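Local coordinates for putative iron-regulated protein A (Parabacteroides distasonis ATCC 8503, PDB 4ECG) that binds calcium ions and belongs to the imelysin-like (peptidase M75) family, probably as a lipoprotein, although any metalloendopeptidase activity remains putative, at residues F156-P161 against P347-L352; V276-S281 against L285-N290. All coordinates share one frame; numbering follows the deposited sequence.

Contact 1: residues F156-P161 against P347-L352. With CA (calcium ion), chain I.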
loop_
_atom_site.group_PDB
_atom_site.type_symbol
_atom_site.label_atom_id
_atom_site.label_comp_id
_atom_site.label_asym_id
_atom_site.label_seq_id
_atom_site.Cartn_x
_atom_site.Cartn_y
_atom_site.Cartn_z
ATOM N N PHE A 156 13.618 3.709 14.243
ATOM C CA PHE A 156 12.676 3.204 15.217
ATOM C C PHE A 156 13.235 1.982 15.969
ATOM O O PHE A 156 13.963 1.180 15.412
ATOM C CB PHE A 156 11.365 2.737 14.523
ATOM C CG PHE A 156 10.510 3.834 13.985
ATOM C CD1 PHE A 156 9.624 4.541 14.831
ATOM C CD2 PHE A 156 10.512 4.144 12.645
ATOM C CE1 PHE A 156 8.815 5.536 14.333
ATOM C CE2 PHE A 156 9.684 5.145 12.141
ATOM C CZ PHE A 156 8.859 5.847 12.987
ATOM N N LEU A 157 12.849 1.829 17.224
ATOM C CA LEU A 157 13.115 0.593 17.951
ATOM C C LEU A 157 11.866 0.201 18.730
ATOM O O LEU A 157 11.357 0.945 19.600
ATOM C CB LEU A 157 14.298 0.766 18.887
ATOM C CG LEU A 157 14.799 -0.465 19.642
ATOM C CD1 LEU A 157 15.258 -1.527 18.636
ATOM C CD2 LEU A 157 15.936 -0.033 20.585
ATOM N N ASP A 158 11.375 -0.985 18.425
ATOM C CA ASP A 158 10.130 -1.481 18.987
ATOM C C ASP A 158 9.018 -0.426 19.288
ATOM O O ASP A 158 8.509 -0.332 20.384
ATOM C CB ASP A 158 10.417 -2.393 20.188
ATOM C CG ASP A 158 9.783 -3.785 20.018
ATOM O OD1 ASP A 158 8.906 -4.022 19.117
ATOM O OD2 ASP A 158 10.204 -4.663 20.778
ATOM N N GLY A 159 8.645 0.330 18.270
ATOM C CA GLY A 159 7.553 1.248 18.351
ATOM C C GLY A 159 7.889 2.709 18.595
ATOM O O GLY A 159 7.030 3.564 18.459
ATOM N N GLU A 160 9.128 3.000 18.927
ATOM C CA GLU A 160 9.460 4.320 19.385
ATOM C C GLU A 160 10.605 4.828 18.568
ATOM O O GLU A 160 11.383 4.039 18.049
ATOM C CB GLU A 160 9.916 4.268 20.861
ATOM C CG GLU A 160 8.811 3.906 21.833
ATOM C CD GLU A 160 9.176 4.098 23.300
ATOM O OE1 GLU A 160 10.383 4.163 23.641
ATOM O OE2 GLU A 160 8.229 4.196 24.108
ATOM N N PRO A 161 10.787 6.152 18.553
ATOM C CA PRO A 161 12.050 6.677 18.099
ATOM C C PRO A 161 13.182 5.982 18.754
ATOM O O PRO A 161 13.156 5.687 19.949
ATOM C CB PRO A 161 11.977 8.120 18.506
ATOM C CG PRO A 161 10.510 8.441 18.360
ATOM C CD PRO A 161 9.905 7.241 19.004
ATOM N N PRO A 347 0.127 -3.392 19.630
ATOM C CA PRO A 347 0.509 -3.492 18.234
ATOM C C PRO A 347 0.349 -4.945 17.796
ATOM O O PRO A 347 0.366 -5.821 18.648
ATOM C CB PRO A 347 1.974 -3.118 18.280
ATOM C CG PRO A 347 2.455 -3.733 19.571
ATOM C CD PRO A 347 1.287 -3.572 20.522
ATOM N N PHE A 348 0.240 -5.202 16.493
ATOM C CA PHE A 348 0.063 -6.594 15.929
ATOM C C PHE A 348 1.210 -7.488 16.313
ATOM O O PHE A 348 1.022 -8.650 16.613
ATOM C CB PHE A 348 0.049 -6.512 14.417
ATOM C CG PHE A 348 -0.358 -7.784 13.694
ATOM C CD1 PHE A 348 -1.376 -8.607 14.169
ATOM C CD2 PHE A 348 0.229 -8.095 12.482
ATOM C CE1 PHE A 348 -1.766 -9.715 13.455
ATOM C CE2 PHE A 348 -0.150 -9.205 11.756
ATOM C CZ PHE A 348 -1.151 -10.014 12.243
ATOM N N ARG A 349 2.420 -6.962 16.304
ATOM C CA ARG A 349 3.549 -7.816 16.742
ATOM C C ARG A 349 3.489 -8.405 18.124
ATOM O O ARG A 349 4.254 -9.334 18.379
ATOM C CB ARG A 349 4.923 -7.159 16.510
ATOM C CG ARG A 349 5.183 -5.886 17.274
ATOM C CD ARG A 349 5.657 -6.121 18.664
ATOM N NE ARG A 349 7.082 -6.261 18.759
ATOM C CZ ARG A 349 7.723 -7.353 19.164
ATOM N NH1 ARG A 349 7.090 -8.484 19.439
ATOM N NH2 ARG A 349 9.035 -7.291 19.316
ATOM N N ASN A 350 2.659 -7.866 19.023
ATOM C CA ASN A 350 2.467 -8.464 20.345
ATOM C C ASN A 350 1.156 -9.155 20.511
ATOM O O ASN A 350 0.815 -9.587 21.594
ATOM C CB ASN A 350 2.621 -7.397 21.448
ATOM C CG ASN A 350 4.057 -7.003 21.671
ATOM O OD1 ASN A 350 4.962 -7.796 21.464
ATOM N ND2 ASN A 350 4.277 -5.776 22.069
ATOM N N ASN A 351 0.390 -9.280 19.448
ATOM C CA ASN A 351 -0.948 -9.831 19.547
ATOM C C ASN A 351 -1.218 -10.826 18.442
ATOM O O ASN A 351 -2.361 -10.975 17.978
ATOM C CB ASN A 351 -1.961 -8.659 19.481
ATOM C CG ASN A 351 -1.949 -7.802 20.745
ATOM O OD1 ASN A 351 -2.573 -8.167 21.738
ATOM N ND2 ASN A 351 -1.221 -6.669 20.718
ATOM N N LEU A 352 -0.170 -11.495 17.993
ATOM C CA LEU A 352 -0.325 -12.502 16.943
ATOM C C LEU A 352 -1.160 -13.679 17.448
ATOM O O LEU A 352 -1.753 -14.381 16.662
ATOM C CB LEU A 352 1.025 -12.978 16.402
ATOM C CG LEU A 352 1.831 -11.878 15.711
ATOM C CD1 LEU A 352 3.269 -12.342 15.569
ATOM C CD2 LEU A 352 1.247 -11.392 14.376
HETATM CA CA CA I . 11.967 6.292 24.007
HETATM O O HOH W 1 13.384 4.758 22.443
HETATM O O HOH W 2 13.098 4.346 25.037
HETATM O O HOH W 3 13.791 8.273 24.639
#

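Contact 2: residues V276-S281 against L285-N290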
loop_
_atom_site.group_PDB
_atom_site.type_symbol
_atom_site.label_atom_id
_atom_site.label_comp_id
_atom_site.label_asym_id
_atom_site.label_seq_id
_atom_site.Cartn_x
_atom_site.Cartn_y
_atom_site.Cartn_z
ATOM N N VAL A 276 6.175 -9.921 10.515
ATOM C CA VAL A 276 5.204 -8.773 10.564
ATOM C C VAL A 276 5.784 -7.524 9.929
ATOM O O VAL A 276 6.686 -6.921 10.471
ATOM C CB VAL A 276 4.761 -8.413 12.021
ATOM C CG1 VAL A 276 3.868 -7.137 12.053
ATOM C CG2 VAL A 276 4.118 -9.616 12.701
ATOM N N GLU A 277 5.286 -7.139 8.765
ATOM C CA GLU A 277 5.705 -5.903 8.141
ATOM C C GLU A 277 5.393 -4.661 9.022
ATOM O O GLU A 277 4.259 -4.483 9.425
ATOM C CB GLU A 277 5.001 -5.780 6.780
ATOM C CG GLU A 277 5.638 -4.743 5.856
ATOM C CD GLU A 277 5.127 -4.779 4.400
ATOM O OE1 GLU A 277 4.518 -5.799 3.985
ATOM O OE2 GLU A 277 5.357 -3.764 3.671
ATOM N N SER A 278 6.397 -3.803 9.260
ATOM C CA SER A 278 6.310 -2.568 10.070
ATOM C C SER A 278 6.244 -2.872 11.568
ATOM O O SER A 278 5.830 -2.059 12.345
ATOM C CB SER A 278 5.128 -1.689 9.699
ATOM O OG SER A 278 5.229 -1.298 8.361
ATOM N N TRP A 279 6.743 -4.015 11.993
ATOM C CA TRP A 279 6.974 -4.190 13.392
ATOM C C TRP A 279 8.031 -3.313 13.999
ATOM O O TRP A 279 8.009 -3.075 15.211
ATOM C CB TRP A 279 7.238 -5.665 13.697
ATOM C CG TRP A 279 8.643 -6.175 13.561
ATOM C CD1 TRP A 279 9.208 -6.808 12.469
ATOM C CD2 TRP A 279 9.681 -6.207 14.596
ATOM N NE1 TRP A 279 10.502 -7.174 12.723
ATOM C CE2 TRP A 279 10.833 -6.889 13.992
ATOM C CE3 TRP A 279 9.767 -5.758 15.891
ATOM C CZ2 TRP A 279 11.999 -7.113 14.680
ATOM C CZ3 TRP A 279 10.950 -5.986 16.584
ATOM C CH2 TRP A 279 12.052 -6.636 15.975
ATOM N N TYR A 280 8.976 -2.812 13.226
ATOM C CA TYR A 280 9.989 -1.936 13.847
ATOM C C TYR A 280 9.333 -0.725 14.509
ATOM O O TYR A 280 9.695 -0.334 15.626
ATOM C CB TYR A 280 11.062 -1.473 12.832
ATOM C CG TYR A 280 11.789 -2.594 12.111
ATOM C CD1 TYR A 280 12.140 -3.791 12.765
ATOM C CD2 TYR A 280 12.147 -2.464 10.782
ATOM C CE1 TYR A 280 12.830 -4.802 12.095
ATOM C CE2 TYR A 280 12.798 -3.480 10.117
ATOM C CZ TYR A 280 13.152 -4.641 10.760
ATOM O OH TYR A 280 13.808 -5.667 10.050
ATOM N N SER A 281 8.333 -0.163 13.830
ATOM C CA SER A 281 7.707 1.061 14.238
ATOM C C SER A 281 6.302 0.847 14.786
ATOM O O SER A 281 5.660 1.832 15.219
ATOM C CB SER A 281 7.628 2.027 13.047
ATOM O OG SER A 281 6.802 1.512 12.036
ATOM N N LEU A 285 -0.911 -2.410 11.824
ATOM C CA LEU A 285 -2.374 -2.236 11.789
ATOM C C LEU A 285 -2.799 -0.961 11.083
ATOM O O LEU A 285 -3.778 -0.987 10.366
ATOM C CB LEU A 285 -3.002 -2.314 13.189
ATOM C CG LEU A 285 -2.842 -3.691 13.872
ATOM C CD1 LEU A 285 -3.305 -3.636 15.320
ATOM C CD2 LEU A 285 -3.534 -4.799 13.068
ATOM N N ASP A 286 -2.090 0.145 11.254
ATOM C CA ASP A 286 -2.408 1.357 10.449
ATOM C C ASP A 286 -2.216 1.048 8.944
ATOM O O ASP A 286 -3.055 1.413 8.103
ATOM C CB ASP A 286 -1.523 2.583 10.815
ATOM C CG ASP A 286 -1.945 3.275 12.095
ATOM O OD1 ASP A 286 -3.151 3.505 12.298
ATOM O OD2 ASP A 286 -1.037 3.620 12.883
ATOM N N ASP A 287 -1.136 0.349 8.600
ATOM C CA ASP A 287 -0.918 -0.028 7.196
ATOM C C ASP A 287 -2.106 -0.817 6.675
ATOM O O ASP A 287 -2.682 -0.475 5.643
ATOM C CB ASP A 287 0.336 -0.862 7.017
ATOM C CG ASP A 287 1.662 -0.078 7.284
ATOM O OD1 ASP A 287 1.654 1.170 7.435
ATOM O OD2 ASP A 287 2.710 -0.755 7.336
ATOM N N TYR A 288 -2.505 -1.856 7.407
ATOM C CA TYR A 288 -3.519 -2.752 6.874
ATOM C C TYR A 288 -4.860 -2.053 6.700
ATOM O O TYR A 288 -5.514 -2.215 5.673
ATOM C CB TYR A 288 -3.690 -4.017 7.699
ATOM C CG TYR A 288 -2.423 -4.775 8.108
ATOM C CD1 TYR A 288 -1.292 -4.789 7.331
ATOM C CD2 TYR A 288 -2.405 -5.495 9.277
ATOM C CE1 TYR A 288 -0.148 -5.488 7.714
ATOM C CE2 TYR A 288 -1.278 -6.208 9.664
ATOM C CZ TYR A 288 -0.144 -6.173 8.890
ATOM O OH TYR A 288 0.970 -6.824 9.340
ATOM N N LYS A 289 -5.265 -1.283 7.707
ATOM C CA LYS A 289 -6.409 -0.403 7.618
ATOM C C LYS A 289 -6.280 0.527 6.419
ATOM O O LYS A 289 -7.267 0.734 5.676
ATOM C CB LYS A 289 -6.584 0.434 8.930
ATOM C CG LYS A 289 -7.666 1.507 8.886
ATOM C CD LYS A 289 -7.361 2.691 9.807
ATOM C CE LYS A 289 -6.468 3.714 9.125
ATOM N NZ LYS A 289 -6.004 4.750 10.072
ATOM N N ASN A 290 -5.091 1.118 6.229
ATOM C CA ASN A 290 -4.968 2.079 5.117
ATOM C C ASN A 290 -5.097 1.378 3.750
ATOM O O ASN A 290 -5.705 1.936 2.836
ATOM C CB ASN A 290 -3.711 2.928 5.230
ATOM C CG ASN A 290 -3.869 4.062 6.240
ATOM O OD1 ASN A 290 -4.907 4.761 6.259
ATOM N ND2 ASN A 290 -2.803 4.310 7.030
HETATM O O HOH W 4 2.696 -8.160 7.698
#

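Contact 1: residues F156-P161 against P347-L352
The CA atoms of Asp-158 and Arg-349 stand 9.4 Å apart, a gap that the Asp-158 carboxylate and the long Arg-349 chain bridge between a short β-hairpin (strands 156-157 and 160-161) and the loop between helices 324-343 and 355-377. A two-residue type I' turn closes the hairpin, with Leu-157 and Glu-160 paired through both of their backbone bonds. Gly-159 takes a conformation in which a CB would jam against the preceding carbonyl oxygen.

From the turn corner, the carboxylate of Asp-158 meets one edge of the Arg-349 guanidinium, and the two planes are inclined by 39°. NE donates to the syn lone pair of Asp-158 OD1 at 2.9 Å, moderately bent (146°) and somewhat tilted from the guanidinium plane. Two weak bonds from Arg-349 NH2 complete the salt bridge, reaching Asp-158 OD1 at 3.3 Å and Asp-158 OD2 at 3.2 Å. The arginine chain starts with CG wedged between the backbone N and the carbonyl carbon (chi1 63°) and bends twice more, which folds it back toward the hairpin and lets NH1 reach the carbonyl of Ala-265, while Trp-282 donates a further bond to Asp-158 OD1. A methionine in place of Arg-349 would probably strand Asp-158 without its opposite charge and the Ala-265 carbonyl without this donor, weakening the tie between loop and hairpin.

Behind the arginine, Asn-351 ND2 grips Pro-347 O at 2.7 Å, on the face opposite the backbone donor Asn-350 N. On the hairpin, Glu-160 OE1 binds a calcium ion at 2.7 Å, one of whose waters donates to Pro-161 O. The contact is thus essentially one ion pair, anchored by neighbours at both ends, that couples a calcium-binding turn to a distant loop.

Contact 2: residues V276-S281 against L285-N290
The loop linking helix 271-275 to helix 284-300 folds back beside a calcium site, and its type II turn from Val-276 to Trp-279 sets Ser-278 against Asp-287 in the first turn of the following helix. Ser-278 OG donates to Asp-287 OD2 at 2.8 Å, meeting the oxygen nearly end-on to its C-O bond. The hydroxyl lies beside the serine's own backbone N (chi1 -60°), pointed at the helix. The other carboxylate oxygen, Asp-287 OD1, is taken by Arg-85 in a salt bridge and by Asn-283, so partners on both oxygens fix the rotation of the group.

One helix position further on, Tyr-288 brings its hydroxyl alongside the start of the turn. Its OH lies 4.0 Å from Val-276 CG1, the two side chains crossing at about a right angle. A water joins the same hydroxyl to the loop, lying 2.7 Å from Tyr-288 OH and accepting from Glu-277 N at 3.0 Å.

Glu-277 sends its carboxylate to within about 3 Å of a calcium ion, and its OE2 is hydrogen-bonded to His-149 NE2; His-149 and Glu-152 fit the GxHxxE motif of imelysins. With Asp-287 OD2 only 5.4 Å from Glu-277 OE2, Arg-85 probably offsets part of the crowding of negative charge, while the Ser-278 bond to OD2 makes Asp-287 a second-shell brace for the turn that presents Glu-277.

Overall arrangement
Contact 2 is nested along the chain inside the long loop closed by contact 1, and their centres lie 9 Å apart. Contact 2 is wholly buried and local, bracing a turn against the helix that follows it; contact 1 lies nearer the surface and joins parts of the chain far apart in sequence. Their chemistry differs accordingly: an arginine-carboxylate pair spans the outer gap, whereas a hydroxyl-carboxylate bond and a water serve the interior. They meet directly where Gly-159 N probably bonds to Tyr-280 O, where Phe-348 packs on Tyr-288, and where Arg-349 lies against Trp-279. Each includes a calcium-site glutamate, Glu-160 or Glu-277.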